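Local coordinates for sugar ABC transporter substrate-binding protein, BlMnBP1 (Bifidobacterium animalis subsp. lactis ATCC 27673, PDB 6I5R) that binds mannobiose and probably hands manno-oligosaccharides derived from beta-mannan to an ABC transporter for import, at residues K57-K60 / S61-E64; I414-D417 / A418-T422; G21-Y24 / P25-K28; N219-L222 / P223-E227. One frame throughout, in Å; residues are numbered along the deposited sequence. Where two conformers were deposited one is given.

Contact 1. Residues K57-K60 / S61-E64; sequences KNWK and SYIE
N58 caps the start of helix 59-69, the helix of the beta-alpha-beta unit formed with strands 38-44 and 73-79: its OD1 accepts from S61 N at 2.9 Å, with the donor nearly in line with the amide C=O. The next turn is already regular, Y62 N bonding to N58 O and I63 N to W59 O. Beside the cap, the K57 side chain runs forward along the first turn. CG stands anti to the backbone N (chi1 -167°), the chain stays straight as far as CE, and a bend at chi4 turns NZ to S61 OG, 2.6 Å away. On this path the methylene CD lies over one face of the Y62 ring, 3.9 Å from its centroid, as a CH-pi contact; NZ, 5.2 Å from the same centroid, adds at most a weak attraction. A water bridges K57 O and Y62 OH, 2.8 Å from each, and N353 ND2 also bonds the hydroxyl. The W59 and Y62 rings meet obliquely, with W59 CE3 4.1 Å from Y62 CD2. With an alanine in place of Y62, the K57 methylenes would probably lose their platform, and the bridging water and N353 the phenolic oxygen. Because NZ donates to S61 and also forms a salt bridge with D65, the lysine ammonium is held by polar partners while its aliphatic part packs on an aromatic face.

Contact 2. Residues I414-D417 / A418-T422; sequences IVVD and AANRT
V416 O is gripped twice by N420, which donates to it from its backbone N and from its side-chain ND2, each at 3.0 Å. The two donors come from opposite faces of the carbonyl plane. Placing CG beside its own backbone N (chi1 -66°) folds the N420 amide back along the helix; V416 O lies close to the plane of that amide, and the ND2 bond is fairly straight (159°). The same nitrogen passes 3.8 Å from V416 CG1, where the two side chains slant across each other. Earlier in the turn, A418 N and A419 N make ordinary helical bonds to I414 O and V415 O. The chain then leaves the helix: R421 takes a left-handed backbone conformation (phi 58°), and T422 N reaches back to D417 O at 3.1 Å, in the carbonyl plane and on a lone pair. This 6→1 bond beside a residue of positive phi resembles the closure of a Schellman motif. T422 OG1 comes within 3.2 Å of D417 OD1, the two side chains meeting at about a right angle. D417 OD2 forms a salt bridge with R423, which probably helps offset the nearby carboxylate of D413. The apolar side of the turn is set against its neighbours: I414 and A418 touch Y248 and A419 touches V251, both on helix 239-252; V415 and V416 meet Y260 in a loop, and I414 packs on W432 of helix 425-443. The D417 side chain touches I428 of that same helix.

Contact 3. Residues G21-Y24 / P25-K28; sequences GITY and PEIK
E26 reaches back along the chain to T23, and most of its side chain runs against that residue. CB sits 3.3 Å from T23 O and 3.9 Å from I22 CG2. CG, lying beside the E26 backbone N (chi1 -72°), passes 3.3 Å from T23 OG1, and the extended chain carries CD alongside the same hydroxyl. At the tip, OE1 accepts from T23 N at 2.8 Å in an almost straight bond (178°), met on the anti side of the carboxylate and a little out of its plane. T23 OG1 adds a weak bond to the same oxygen, and a water donates to OE1 at 2.6 Å while also bonding to G21 O. The backbone answers in the other direction: E26 N donates to T23 O, and I27 N to Y24 O at 3.2 Å, both from above the carbonyl planes, as the short 3-10 turn closes. On the flank of the turn, I22 CG2 touches I27 CG1 at 4.0 Å. Y24 and I27 pack against M338 of helix 331-346, whose K342 donates to Y24 O and I27 O and forms a cation-pi contact with the Y24 ring. Thus a single carboxylate oxygen collects a backbone N-H, a water and a weakly bound hydroxyl, which would be expected to stabilise its negative charge and hold the glutamate over the turn.

Contact 4. Residues N219-L222 / P223-E227; sequences NQVL and PTTKE
V221 O receives T225 OG1 at 2.7 Å and T224 N at 3.0 Å, the two donors coming from opposite faces of its carbonyl plane, each well out of that plane and off the lone pairs. T225 OG1 lies beside its own backbone N (chi1 -59°), which turns it back to that carbonyl and 3.4 Å from V221 CG1, the two side chains running alongside and pointing the same way. T224 OG1 lies 2.8 Å from Q220 O and 3.1 Å from V221 O, with one proton for both. T225 N adds a weak bond to L222 O, which also accepts from W436 NE1. A valine in place of T225 would probably leave V221 O without its hydroxyl donor and the side chain less firmly tied to the turn. P223 shapes this shell: its CG rests 3.5 Å from N219 O, and its CD is squeezed to 3.3 Å from L222 CB. Farther out, Q220 is held by K385 and P383 O, N219 by A382 O, and L222 and P223 pack on helix 391-399. P223 brings no N-H to N219 O, and the threonine hydroxyls turn back to the next carbonyls, Q220 O and V221 O: this is the proline-kinked C-terminal end of helix 217-224.

Overall arrangement
All four contacts are local and partly buried, lying 21 to 27 Å from the centre of the chain. Contacts 1 and 2 mark a helix start and a helix finish: the first uses a side-chain carbonyl to receive an early N-H, the second a side-chain amide giving a late carbonyl a second N-H. Contact 4 also ends a helix, but with threonine hydroxyls around a proline. Contact 3 belongs to no long helix, and its turn relies on a carboxylate. Contacts 2 and 4, with centres about 27 Å apart, share helix 425-443 as a neighbour; contact 1 lies across the chain's centre from both, beside the parallel strands 38-44 and 73-79.

Contact 1. Residues K57-K60 / S61-E64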
loop_
_atom_site.group_PDB
_atom_site.type_symbol
_atom_site.label_atom_id
_atom_site.label_comp_id
_atom_site.label_asym_id
_atom_site.label_seq_id
_atom_site.Cartn_x
_atom_site.Cartn_y
_atom_site.Cartn_z
ATOM N N LYS A 57 12.851 -7.292 13.704
ATOM C CA LYS A 57 13.966 -6.342 13.712
ATOM C C LYS A 57 13.413 -4.919 13.736
ATOM O O LYS A 57 12.787 -4.475 12.771
ATOM C CB LYS A 57 14.848 -6.576 12.489
ATOM C CG LYS A 57 16.206 -5.891 12.495
ATOM C CD LYS A 57 16.962 -6.275 11.229
ATOM C CE LYS A 57 18.284 -5.531 11.129
ATOM N NZ LYS A 57 19.099 -5.731 12.347
ATOM N N ASN A 58 13.650 -4.187 14.820
ATOM C CA ASN A 58 13.048 -2.864 14.958
ATOM C C ASN A 58 13.965 -1.773 14.401
ATOM O O ASN A 58 15.077 -2.019 13.922
ATOM C CB ASN A 58 12.668 -2.567 16.411
ATOM C CG ASN A 58 13.883 -2.389 17.349
ATOM O OD1 ASN A 58 15.035 -2.263 16.909
ATOM N ND2 ASN A 58 13.607 -2.382 18.666
ATOM N N TRP A 59 13.483 -0.537 14.477
ATOM C CA TRP A 59 14.230 0.567 13.895
ATOM C C TRP A 59 15.608 0.680 14.522
ATOM O O TRP A 59 16.599 0.899 13.814
ATOM C CB TRP A 59 13.475 1.878 14.056
ATOM C CG TRP A 59 12.394 2.002 13.021
ATOM C CD1 TRP A 59 11.073 2.271 13.244
ATOM C CD2 TRP A 59 12.539 1.837 11.606
ATOM N NE1 TRP A 59 10.392 2.308 12.052
ATOM C CE2 TRP A 59 11.260 2.034 11.029
ATOM C CE3 TRP A 59 13.622 1.552 10.766
ATOM C CZ2 TRP A 59 11.030 1.940 9.653
ATOM C CZ3 TRP A 59 13.392 1.455 9.393
ATOM C CH2 TRP A 59 12.101 1.645 8.855
ATOM N N LYS A 60 15.687 0.543 15.848
ATOM C CA LYS A 60 16.970 0.696 16.525
ATOM C C LYS A 60 17.989 -0.288 15.986
ATOM O O LYS A 60 19.177 0.049 15.845
ATOM C CB LYS A 60 16.827 0.480 18.027
ATOM C CG LYS A 60 16.247 1.609 18.828
ATOM C CD LYS A 60 16.260 1.208 20.286
ATOM C CE LYS A 60 16.046 2.380 21.204
ATOM N NZ LYS A 60 14.836 3.141 20.851
ATOM N N SER A 61 17.544 -1.514 15.698
ATOM C CA SER A 61 18.428 -2.554 15.175
ATOM C C SER A 61 18.929 -2.211 13.777
ATOM O O SER A 61 20.112 -2.437 13.461
ATOM C CB SER A 61 17.702 -3.897 15.172
ATOM O OG SER A 61 18.554 -4.940 14.734
ATOM N N TYR A 62 18.043 -1.691 12.914
ATOM C CA TYR A 62 18.474 -1.249 11.596
ATOM C C TYR A 62 19.461 -0.092 11.710
ATOM O O TYR A 62 20.491 -0.064 11.023
ATOM C CB TYR A 62 17.283 -0.796 10.752
ATOM C CG TYR A 62 16.464 -1.906 10.195
ATOM C CD1 TYR A 62 16.941 -2.666 9.147
ATOM C CD2 TYR A 62 15.200 -2.192 10.702
ATOM C CE1 TYR A 62 16.190 -3.705 8.635
ATOM C CE2 TYR A 62 14.433 -3.196 10.176
ATOM C CZ TYR A 62 14.940 -3.963 9.150
ATOM O OH TYR A 62 14.200 -4.994 8.627
ATOM N N ILE A 63 19.160 0.881 12.571
ATOM C CA ILE A 63 20.020 2.051 12.654
ATOM C C ILE A 63 21.379 1.657 13.202
ATOM O O ILE A 63 22.416 2.168 12.765
ATOM C CB ILE A 63 19.353 3.154 13.481
ATOM C CG1 ILE A 63 18.086 3.581 12.733
ATOM C CG2 ILE A 63 20.351 4.319 13.703
ATOM C CD1 ILE A 63 17.094 4.348 13.530
ATOM N N GLU A 64 21.396 0.737 14.161
ATOM C CA GLU A 64 22.663 0.191 14.635
ATOM C C GLU A 64 23.463 -0.426 13.488
ATOM O O GLU A 64 24.674 -0.189 13.359
ATOM C CB GLU A 64 22.371 -0.838 15.722
ATOM C CG GLU A 64 23.549 -1.617 16.144
ATOM C CD GLU A 64 23.188 -2.618 17.203
ATOM O OE1 GLU A 64 22.979 -2.178 18.348
ATOM O OE2 GLU A 64 23.091 -3.839 16.904
HETATM O O HOH W 1 11.956 -5.479 10.251
#

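Contact 2. Residues I414-D417 / A418-T422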
loop_
_atom_site.group_PDB
_atom_site.type_symbol
_atom_site.label_atom_id
_atom_site.label_comp_id
_atom_site.label_asym_id
_atom_site.label_seq_id
_atom_site.Cartn_x
_atom_site.Cartn_y
_atom_site.Cartn_z
ATOM N N ILE A 414 -19.320 3.123 2.430
ATOM C CA ILE A 414 -19.828 1.841 1.951
ATOM C C ILE A 414 -20.273 0.984 3.133
ATOM O O ILE A 414 -21.367 0.406 3.132
ATOM C CB ILE A 414 -18.775 1.109 1.100
ATOM C CG1 ILE A 414 -18.476 1.891 -0.174
ATOM C CG2 ILE A 414 -19.285 -0.286 0.742
ATOM C CD1 ILE A 414 -17.376 1.322 -1.037
ATOM N N VAL A 415 -19.416 0.871 4.143
ATOM C CA VAL A 415 -19.740 0.057 5.314
ATOM C C VAL A 415 -20.985 0.597 6.000
ATOM O O VAL A 415 -21.882 -0.154 6.395
ATOM C CB VAL A 415 -18.544 0.018 6.284
ATOM C CG1 VAL A 415 -18.915 -0.686 7.611
ATOM C CG2 VAL A 415 -17.346 -0.643 5.637
ATOM N N VAL A 416 -21.039 1.912 6.179
ATOM C CA VAL A 416 -22.172 2.522 6.863
ATOM C C VAL A 416 -23.448 2.253 6.081
ATOM O O VAL A 416 -24.479 1.891 6.651
ATOM C CB VAL A 416 -21.959 4.039 7.036
ATOM C CG1 VAL A 416 -23.226 4.665 7.496
ATOM C CG2 VAL A 416 -20.853 4.348 8.009
ATOM N N ASP A 417 -23.401 2.474 4.758
ATOM C CA ASP A 417 -24.605 2.372 3.935
ATOM C C ASP A 417 -25.079 0.933 3.863
ATOM O O ASP A 417 -26.290 0.657 3.927
ATOM C CB ASP A 417 -24.347 2.930 2.520
ATOM C CG ASP A 417 -24.174 4.423 2.501
ATOM O OD1 ASP A 417 -24.212 5.021 3.585
ATOM O OD2 ASP A 417 -23.960 5.000 1.418
ATOM N N ALA A 418 -24.132 -0.006 3.788
ATOM C CA ALA A 418 -24.486 -1.409 3.701
ATOM C C ALA A 418 -25.056 -1.907 5.022
ATOM O O ALA A 418 -26.019 -2.682 5.026
ATOM C CB ALA A 418 -23.263 -2.218 3.277
ATOM N N ALA A 419 -24.505 -1.435 6.146
ATOM C CA ALA A 419 -24.981 -1.882 7.452
ATOM C C ALA A 419 -26.346 -1.299 7.787
ATOM O O ALA A 419 -27.160 -1.964 8.445
ATOM C CB ALA A 419 -23.989 -1.495 8.528
ATOM N N ASN A 420 -26.618 -0.061 7.374
ATOM C CA ASN A 420 -27.905 0.556 7.685
ATOM C C ASN A 420 -28.901 0.486 6.533
ATOM O O ASN A 420 -30.018 0.999 6.668
ATOM C CB ASN A 420 -27.705 2.025 8.128
ATOM C CG ASN A 420 -26.946 2.136 9.456
ATOM O OD1 ASN A 420 -27.520 2.027 10.568
ATOM N ND2 ASN A 420 -25.643 2.360 9.347
ATOM N N ARG A 421 -28.526 -0.136 5.416
ATOM C CA ARG A 421 -29.413 -0.340 4.263
ATOM C C ARG A 421 -29.948 0.987 3.717
ATOM O O ARG A 421 -31.091 1.082 3.269
ATOM C CB ARG A 421 -30.568 -1.294 4.614
ATOM C CG ARG A 421 -30.132 -2.702 5.059
ATOM C CD ARG A 421 -31.281 -3.630 5.525
ATOM N NE ARG A 421 -31.461 -3.572 6.974
ATOM C CZ ARG A 421 -30.892 -4.394 7.859
ATOM N NH1 ARG A 421 -30.097 -5.408 7.488
ATOM N NH2 ARG A 421 -31.141 -4.201 9.137
ATOM N N THR A 422 -29.122 2.023 3.746
ATOM C CA THR A 422 -29.563 3.325 3.255
ATOM C C THR A 422 -29.476 3.407 1.740
ATOM O O THR A 422 -30.246 4.140 1.112
ATOM C CB THR A 422 -28.735 4.441 3.893
ATOM O OG1 THR A 422 -27.361 4.285 3.548
ATOM C CG2 THR A 422 -28.889 4.415 5.383
#

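Contact 3. Residues G21-Y24 / P25-K28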
loop_
_atom_site.group_PDB
_atom_site.type_symbol
_atom_site.label_atom_id
_atom_site.label_comp_id
_atom_site.label_asym_id
_atom_site.label_seq_id
_atom_site.Cartn_x
_atom_site.Cartn_y
_atom_site.Cartn_z
ATOM N N GLY A 21 24.719 17.667 -5.706
ATOM C CA GLY A 21 25.516 17.341 -6.875
ATOM C C GLY A 21 25.689 15.863 -7.142
ATOM O O GLY A 21 26.432 15.489 -8.071
ATOM N N ILE A 22 25.010 15.012 -6.379
ATOM C CA ILE A 22 25.187 13.560 -6.422
ATOM C C ILE A 22 23.823 12.910 -6.654
ATOM O O ILE A 22 22.864 13.181 -5.916
ATOM C CB ILE A 22 25.804 13.037 -5.115
ATOM C CG1 ILE A 22 27.022 13.857 -4.708
ATOM C CG2 ILE A 22 26.186 11.569 -5.235
ATOM C CD1 ILE A 22 27.433 13.632 -3.242
ATOM N N THR A 23 23.741 12.045 -7.656
ATOM C CA THR A 23 22.520 11.277 -7.832
ATOM C C THR A 23 22.646 9.965 -7.087
ATOM O O THR A 23 23.739 9.515 -6.746
ATOM C CB THR A 23 22.187 11.015 -9.308
ATOM O OG1 THR A 23 23.237 10.283 -9.944
ATOM C CG2 THR A 23 21.928 12.343 -10.036
ATOM N N TYR A 24 21.499 9.339 -6.847
ATOM C CA TYR A 24 21.479 8.082 -6.101
ATOM C C TYR A 24 22.365 6.994 -6.699
ATOM O O TYR A 24 23.083 6.326 -5.934
ATOM C CB TYR A 24 20.015 7.636 -5.999
ATOM C CG TYR A 24 19.764 6.273 -5.413
ATOM C CD1 TYR A 24 19.934 5.122 -6.169
ATOM C CD2 TYR A 24 19.280 6.149 -4.124
ATOM C CE1 TYR A 24 19.675 3.883 -5.634
ATOM C CE2 TYR A 24 19.010 4.914 -3.585
ATOM C CZ TYR A 24 19.218 3.784 -4.329
ATOM O OH TYR A 24 18.953 2.550 -3.766
ATOM N N PRO A 25 22.362 6.736 -8.006
ATOM C CA PRO A 25 23.250 5.680 -8.537
ATOM C C PRO A 25 24.738 5.965 -8.304
ATOM O O PRO A 25 25.552 5.024 -8.333
ATOM C CB PRO A 25 22.903 5.635 -10.038
ATOM C CG PRO A 25 21.505 6.269 -10.136
ATOM C CD PRO A 25 21.503 7.333 -9.053
ATOM N N GLU A 26 25.104 7.238 -8.090
ATOM C CA GLU A 26 26.485 7.693 -7.943
ATOM C C GLU A 26 27.027 7.470 -6.538
ATOM O O GLU A 26 28.238 7.617 -6.319
ATOM C CB GLU A 26 26.564 9.170 -8.331
ATOM C CG GLU A 26 26.420 9.459 -9.848
ATOM C CD GLU A 26 26.450 10.946 -10.201
ATOM O OE1 GLU A 26 25.868 11.755 -9.440
ATOM O OE2 GLU A 26 27.062 11.324 -11.245
ATOM N N ILE A 27 26.163 7.083 -5.592
ATOM C CA ILE A 27 26.588 6.829 -4.220
ATOM C C ILE A 27 27.230 5.454 -4.159
ATOM O O ILE A 27 26.604 4.453 -4.536
ATOM C CB ILE A 27 25.390 6.925 -3.258
ATOM C CG1 ILE A 27 24.821 8.337 -3.259
ATOM C CG2 ILE A 27 25.781 6.519 -1.850
ATOM C CD1 ILE A 27 23.587 8.442 -2.453
ATOM N N LYS A 28 28.445 5.398 -3.614
ATOM C CA LYS A 28 29.122 4.148 -3.289
ATOM C C LYS A 28 29.014 3.924 -1.792
ATOM O O LYS A 28 29.789 4.509 -1.017
ATOM C CB LYS A 28 30.578 4.246 -3.730
ATOM C CG LYS A 28 30.848 4.511 -5.263
ATOM C CD LYS A 28 32.351 4.927 -5.446
ATOM C CE LYS A 28 32.738 4.824 -6.921
ATOM N NZ LYS A 28 34.079 5.437 -7.223
HETATM O O HOH W 2 25.539 14.042 -10.612
#

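Contact 4. Residues N219-L222 / P223-E227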
loop_
_atom_site.group_PDB
_atom_site.type_symbol
_atom_site.label_atom_id
_atom_site.label_comp_id
_atom_site.label_asym_id
_atom_site.label_seq_id
_atom_site.Cartn_x
_atom_site.Cartn_y
_atom_site.Cartn_z
ATOM N N ASN A 219 -3.268 4.110 -14.447
ATOM C CA ASN A 219 -2.739 5.398 -14.883
ATOM C C ASN A 219 -3.252 5.835 -16.245
ATOM O O ASN A 219 -3.133 7.013 -16.581
ATOM C CB ASN A 219 -1.203 5.359 -14.899
ATOM C CG ASN A 219 -0.627 5.258 -13.497
ATOM O OD1 ASN A 219 -1.116 5.934 -12.596
ATOM N ND2 ASN A 219 0.407 4.423 -13.306
ATOM N N GLN A 220 -3.838 4.935 -17.032
ATOM C CA GLN A 220 -4.333 5.321 -18.344
ATOM C C GLN A 220 -5.854 5.222 -18.437
ATOM O O GLN A 220 -6.522 6.206 -18.768
ATOM C CB GLN A 220 -3.687 4.475 -19.453
ATOM C CG GLN A 220 -2.201 4.736 -19.613
ATOM C CD GLN A 220 -1.579 4.013 -20.805
ATOM O OE1 GLN A 220 -2.245 3.710 -21.802
ATOM N NE2 GLN A 220 -0.298 3.750 -20.712
ATOM N N VAL A 221 -6.430 4.054 -18.151
ATOM C CA VAL A 221 -7.856 3.850 -18.404
ATOM C C VAL A 221 -8.707 4.618 -17.398
ATOM O O VAL A 221 -9.625 5.362 -17.765
ATOM C CB VAL A 221 -8.197 2.348 -18.371
ATOM C CG1 VAL A 221 -9.720 2.143 -18.565
ATOM C CG2 VAL A 221 -7.391 1.588 -19.414
ATOM N N LEU A 222 -8.447 4.401 -16.116
ATOM C CA LEU A 222 -9.253 5.005 -15.057
ATOM C C LEU A 222 -9.444 6.502 -15.216
ATOM O O LEU A 222 -10.603 6.952 -15.197
ATOM C CB LEU A 222 -8.617 4.672 -13.698
ATOM C CG LEU A 222 -9.270 5.207 -12.418
ATOM C CD1 LEU A 222 -10.636 4.657 -12.231
ATOM C CD2 LEU A 222 -8.396 4.840 -11.192
ATOM N N PRO A 223 -8.397 7.320 -15.378
ATOM C CA PRO A 223 -8.600 8.768 -15.470
ATOM C C PRO A 223 -9.093 9.244 -16.826
ATOM O O PRO A 223 -9.367 10.437 -16.967
ATOM C CB PRO A 223 -7.202 9.339 -15.148
ATOM C CG PRO A 223 -6.264 8.281 -15.636
ATOM C CD PRO A 223 -6.964 6.976 -15.295
ATOM N N THR A 224 -9.245 8.356 -17.810
ATOM C CA THR A 224 -9.857 8.735 -19.073
ATOM C C THR A 224 -11.236 8.126 -19.261
ATOM O O THR A 224 -11.829 8.332 -20.324
ATOM C CB THR A 224 -8.968 8.346 -20.257
ATOM O OG1 THR A 224 -8.775 6.928 -20.266
ATOM C CG2 THR A 224 -7.605 9.019 -20.185
ATOM N N THR A 225 -11.756 7.391 -18.263
ATOM C CA THR A 225 -13.060 6.726 -18.321
ATOM C C THR A 225 -14.049 7.465 -17.429
ATOM O O THR A 225 -13.803 7.627 -16.237
ATOM C CB THR A 225 -12.942 5.274 -17.853
ATOM O OG1 THR A 225 -12.004 4.595 -18.697
ATOM C CG2 THR A 225 -14.306 4.569 -17.845
ATOM N N LYS A 226 -15.185 7.884 -17.989
ATOM C CA LYS A 226 -16.069 8.751 -17.216
ATOM C C LYS A 226 -16.770 8.032 -16.066
ATOM O O LYS A 226 -16.999 8.637 -15.010
ATOM C CB LYS A 226 -17.112 9.381 -18.121
ATOM C CG LYS A 226 -16.616 10.639 -18.753
ATOM C CD LYS A 226 -17.536 11.048 -19.867
ATOM C CE LYS A 226 -17.125 12.420 -20.440
ATOM N NZ LYS A 226 -18.000 12.870 -21.557
ATOM N N GLU A 227 -17.155 6.771 -16.240
ATOM C CA GLU A 227 -17.884 6.040 -15.198
ATOM C C GLU A 227 -17.210 4.697 -14.926
ATOM O O GLU A 227 -17.770 3.617 -15.198
ATOM C CB GLU A 227 -19.351 5.862 -15.581
ATOM C CG GLU A 227 -20.136 7.141 -15.713
ATOM C CD GLU A 227 -21.645 6.881 -15.752
ATOM O OE1 GLU A 227 -22.168 6.414 -16.804
ATOM O OE2 GLU A 227 -22.302 7.103 -14.711
#